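PDB 3F7W: putative fructosamine-3-kinase, which is probably a kinase of the fructosamine kinase family, likely to phosphorylate sugar adducts on amines, though its own substrate has not been established. Local coordinates for residues 34-37 against 38-42; 277-280 against 281-285. All blocks are in the same frame, centred on the assembly; numbering follows the deposited sequence.

Contact 1. Residues 34-37 against 38-42; sequences VELA and DGTPL. With EDO (1,2-ethanediol), chain E.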
loop_
_atom_site.group_PDB
_atom_site.type_symbol
_atom_site.label_atom_id
_atom_site.label_comp_id
_atom_site.label_asym_id
_atom_site.label_seq_id
_atom_site.Cartn_x
_atom_site.Cartn_y
_atom_site.Cartn_z
ATOM N N VAL A 34 21.206 -7.838 1.507
ATOM C CA VAL A 34 22.580 -7.332 1.349
ATOM C C VAL A 34 23.123 -7.010 2.730
ATOM O O VAL A 34 22.485 -6.270 3.494
ATOM C CB VAL A 34 22.622 -6.059 0.451
ATOM C CG1 VAL A 34 24.049 -5.497 0.400
ATOM C CG2 VAL A 34 22.118 -6.398 -0.953
ATOM N N GLU A 35 24.305 -7.533 3.037
ATOM C CA GLU A 35 24.904 -7.342 4.345
ATOM C C GLU A 35 26.112 -6.437 4.238
ATOM O O GLU A 35 27.008 -6.647 3.407
ATOM C CB GLU A 35 25.294 -8.686 4.956
ATOM C CG GLU A 35 25.645 -8.599 6.439
ATOM C CD GLU A 35 25.903 -9.966 7.071
ATOM O OE1 GLU A 35 25.000 -10.823 7.012
ATOM O OE2 GLU A 35 27.007 -10.176 7.629
ATOM N N LEU A 36 26.133 -5.412 5.077
ATOM C CA LEU A 36 27.241 -4.464 5.116
ATOM C C LEU A 36 28.380 -5.040 5.935
ATOM O O LEU A 36 28.199 -6.045 6.629
ATOM C CB LEU A 36 26.784 -3.140 5.747
ATOM C CG LEU A 36 25.595 -2.458 5.056
ATOM C CD1 LEU A 36 25.338 -1.088 5.716
ATOM C CD2 LEU A 36 25.832 -2.293 3.559
ATOM N N ALA A 37 29.524 -4.360 5.900
ATOM C CA ALA A 37 30.743 -4.836 6.573
ATOM C C ALA A 37 30.570 -5.041 8.069
ATOM O O ALA A 37 31.196 -5.927 8.624
ATOM C CB ALA A 37 31.917 -3.905 6.301
ATOM N N ASP A 38 29.740 -4.230 8.721
ATOM C CA ASP A 38 29.500 -4.366 10.163
ATOM C C ASP A 38 28.389 -5.340 10.524
ATOM O O ASP A 38 27.977 -5.391 11.681
ATOM C CB ASP A 38 29.237 -2.996 10.812
ATOM C CG ASP A 38 27.826 -2.457 10.553
ATOM O OD1 ASP A 38 27.083 -2.977 9.675
ATOM O OD2 ASP A 38 27.465 -1.480 11.251
ATOM N N GLY A 39 27.871 -6.082 9.536
ATOM C CA GLY A 39 26.778 -7.016 9.778
ATOM C C GLY A 39 25.395 -6.458 9.508
ATOM O O GLY A 39 24.428 -7.214 9.504
ATOM N N THR A 40 25.268 -5.142 9.292
ATOM C CA THR A 40 23.939 -4.543 9.080
ATOM C C THR A 40 23.277 -5.135 7.833
ATOM O O THR A 40 23.863 -5.095 6.749
ATOM C CB THR A 40 24.008 -3.018 8.875
ATOM O OG1 THR A 40 24.668 -2.408 9.979
ATOM C CG2 THR A 40 22.599 -2.399 8.706
ATOM N N PRO A 41 22.081 -5.718 7.979
ATOM C CA PRO A 41 21.410 -6.234 6.804
ATOM C C PRO A 41 20.466 -5.194 6.185
ATOM O O PRO A 41 19.840 -4.412 6.901
ATOM C CB PRO A 41 20.607 -7.399 7.364
ATOM C CG PRO A 41 20.190 -6.915 8.735
ATOM C CD PRO A 41 21.307 -6.007 9.209
ATOM N N LEU A 42 20.359 -5.251 4.865
ATOM C CA LEU A 42 19.531 -4.388 4.066
ATOM C C LEU A 42 18.668 -5.229 3.146
ATOM O O LEU A 42 19.126 -6.245 2.612
ATOM C CB LEU A 42 20.398 -3.460 3.224
ATOM C CG LEU A 42 21.370 -2.507 3.914
ATOM C CD1 LEU A 42 22.110 -1.714 2.812
ATOM C CD2 LEU A 42 20.605 -1.591 4.907
HETATM C C1 EDO E . 22.889 0.686 10.692
HETATM O O1 EDO E . 24.082 0.301 10.023
HETATM C C2 EDO E . 22.781 2.195 10.873
HETATM O O2 EDO E . 24.041 2.844 10.802
HETATM O O HOH W 1 23.450 -9.767 9.806
#

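Contact 2. Residues 277-280 against 281-285; sequences TLVD and TARAA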
loop_
_atom_site.group_PDB
_atom_site.type_symbol
_atom_site.label_atom_id
_atom_site.label_comp_id
_atom_site.label_asym_id
_atom_site.label_seq_id
_atom_site.Cartn_x
_atom_site.Cartn_y
_atom_site.Cartn_z
ATOM N N THR A 277 -15.651 -11.518 -6.579
ATOM C CA THR A 277 -15.492 -10.770 -5.314
ATOM C C THR A 277 -15.768 -9.275 -5.553
ATOM O O THR A 277 -16.448 -8.604 -4.763
ATOM C CB THR A 277 -14.096 -10.932 -4.715
ATOM O OG1 THR A 277 -13.808 -12.324 -4.539
ATOM C CG2 THR A 277 -14.007 -10.205 -3.356
ATOM N N LEU A 278 -15.233 -8.756 -6.647
ATOM C CA LEU A 278 -15.523 -7.368 -7.024
ATOM C C LEU A 278 -17.032 -7.143 -7.129
ATOM O O LEU A 278 -17.572 -6.192 -6.551
ATOM C CB LEU A 278 -14.823 -7.018 -8.344
ATOM C CG LEU A 278 -15.168 -5.628 -8.889
ATOM C CD1 LEU A 278 -14.759 -4.521 -7.926
ATOM C CD2 LEU A 278 -14.573 -5.442 -10.262
ATOM N N VAL A 279 -17.725 -8.021 -7.862
ATOM C CA VAL A 279 -19.160 -7.864 -8.064
ATOM C C VAL A 279 -19.897 -7.922 -6.735
ATOM O O VAL A 279 -20.735 -7.074 -6.451
ATOM C CB VAL A 279 -19.742 -8.910 -9.047
ATOM C CG1 VAL A 279 -21.293 -8.844 -9.075
ATOM C CG2 VAL A 279 -19.138 -8.694 -10.439
ATOM N N ASP A 280 -19.558 -8.915 -5.922
ATOM C CA ASP A 280 -20.226 -9.114 -4.639
ATOM C C ASP A 280 -20.017 -7.898 -3.730
ATOM O O ASP A 280 -20.921 -7.491 -2.999
ATOM C CB ASP A 280 -19.678 -10.360 -3.951
ATOM C CG ASP A 280 -20.103 -11.665 -4.638
ATOM O OD1 ASP A 280 -20.979 -11.639 -5.532
ATOM O OD2 ASP A 280 -19.528 -12.717 -4.284
ATOM N N THR A 281 -18.801 -7.345 -3.772
ATOM C CA THR A 281 -18.428 -6.201 -2.912
ATOM C C THR A 281 -19.152 -4.902 -3.350
ATOM O O THR A 281 -19.597 -4.104 -2.512
ATOM C CB THR A 281 -16.877 -6.048 -2.863
ATOM O OG1 THR A 281 -16.295 -7.280 -2.411
ATOM C CG2 THR A 281 -16.428 -4.919 -1.928
ATOM N N ALA A 282 -19.256 -4.701 -4.664
ATOM C CA ALA A 282 -20.020 -3.601 -5.237
ATOM C C ALA A 282 -21.480 -3.699 -4.808
ATOM O O ALA A 282 -22.063 -2.724 -4.343
ATOM C CB ALA A 282 -19.914 -3.615 -6.766
ATOM N N ARG A 283 -22.077 -4.884 -4.953
ATOM C CA ARG A 283 -23.443 -5.091 -4.469
ATOM C C ARG A 283 -23.607 -4.764 -2.985
ATOM O O ARG A 283 -24.582 -4.121 -2.584
ATOM C CB ARG A 283 -23.888 -6.525 -4.736
ATOM C CG ARG A 283 -24.234 -6.727 -6.173
ATOM C CD ARG A 283 -24.440 -8.165 -6.521
ATOM N NE ARG A 283 -24.980 -8.231 -7.870
ATOM C CZ ARG A 283 -24.868 -9.281 -8.677
ATOM N NH1 ARG A 283 -24.247 -10.393 -8.280
ATOM N NH2 ARG A 283 -25.394 -9.219 -9.897
ATOM N N ALA A 284 -22.644 -5.214 -2.187
ATOM C CA ALA A 284 -22.644 -4.964 -0.752
ATOM C C ALA A 284 -22.521 -3.468 -0.421
ATOM O O ALA A 284 -23.235 -2.958 0.445
ATOM C CB ALA A 284 -21.527 -5.777 -0.067
ATOM N N ALA A 285 -21.605 -2.777 -1.096
ATOM C CA ALA A 285 -21.481 -1.327 -0.962
ATOM C C ALA A 285 -22.813 -0.620 -1.257
ATOM O O ALA A 285 -23.225 0.304 -0.545
ATOM C CB ALA A 285 -20.378 -0.795 -1.886
#

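Contact 1. Residues 34-37 against 38-42
V34 and L42 face each other as an antiparallel hydrogen-bonded pair: V34 N gives a straight bond (175°) to L42 O at 2.8 Å, and L42 N returns one to V34 O. Two residues nearer the bend, past the non-hydrogen-bonded pair E35 and P41, L36 N donates to T40 O at 2.8 Å. A type I turn from L36 to G39 then reverses the chain; G39 N closes it on L36 O at 2.9 Å.

Among side-chain polar groups, D38 OD1 accepts T40 N at 2.9 Å, which defines an Asx turn; T40 OG1 also approaches it, at a doubtfully short distance. The D38 CG lies between backbone N and carbonyl carbon (chi1 77°), which brings the carboxylate back over T40; its OD2 forms a salt bridge with R15. An ethanediol O1 donates to T40 OG1 at 2.8 Å. E35 CG, anti to its own N (chi1 -167°), lies 3.6 Å from G39 O, and OE1 pairs with R33.

Apolar contact is made by L36: CD2 meets L42 CD1 at 3.8 Å, crossing at an angle, while L36 lies side by side with T40.

Held by T40 N and R15, the D38 carboxylate is probably stabilised as the anion, and it ties the turn to T40, just before the returning strand.

Contact 2. Residues 277-280 against 281-285
T281 OG1 turns back along the helix and donates to T277 O at 2.7 Å, the same oxygen that T281 N reaches at 2.8 Å. The two donors arrive from opposite faces of the carbonyl plane, the hydroxyl 37° out of it, so one acceptor is gripped twice by one residue. The hydroxyl can do this because OG1 sits beside its own backbone N (chi1 -56°).

On another side of the helix, V279 CG1 covers one face of the R283 guanidinium, offset toward its rim and 3.4 Å from NH1. The arginine chain is extended from CG to NE, which carries the flat group over the valine one turn back. D280 OD1, at 4.4 Å from R283 NH1, is too far for a salt bridge.

The backbone fixes these positions: A282 N, R283 N and A284 N donate to L278 O, V279 O and D280 O, the R283 bond being nearly straight at 174°. Farther out, T281 packs on P256, L260 and L263 of helix 251-270, while V279 and R283 touch L170 of helix 165-176.

The run of i to i+4 bonds is that of a regular alpha helix, packed here between two others; the threonine hydroxyl bond is a common addition in helices.

In the fold
Contacts 1 and 2 lie on opposite sides of the chain's centre, their own centres about 46 Å apart, and share no secondary structure element. The hairpin of 34-42 belongs to the five-stranded antiparallel sheet and the helix of 277-285 to the mainly helical part, a division consistent with the two lobes of a protein-kinase-like fold. Both are partly buried, mixing covered apolar residues with exposed polar ones. In contact 1 the buried V34 and L42 lean on helix 3-13, and the turn is exposed; in contact 2 the buried side meets two helices. Both rest on backbone bonds, to which contact 1 adds a turn-bracing carboxylate salt-bridged to R15, and contact 2 a hydroxyl and apolar cover over a guanidinium.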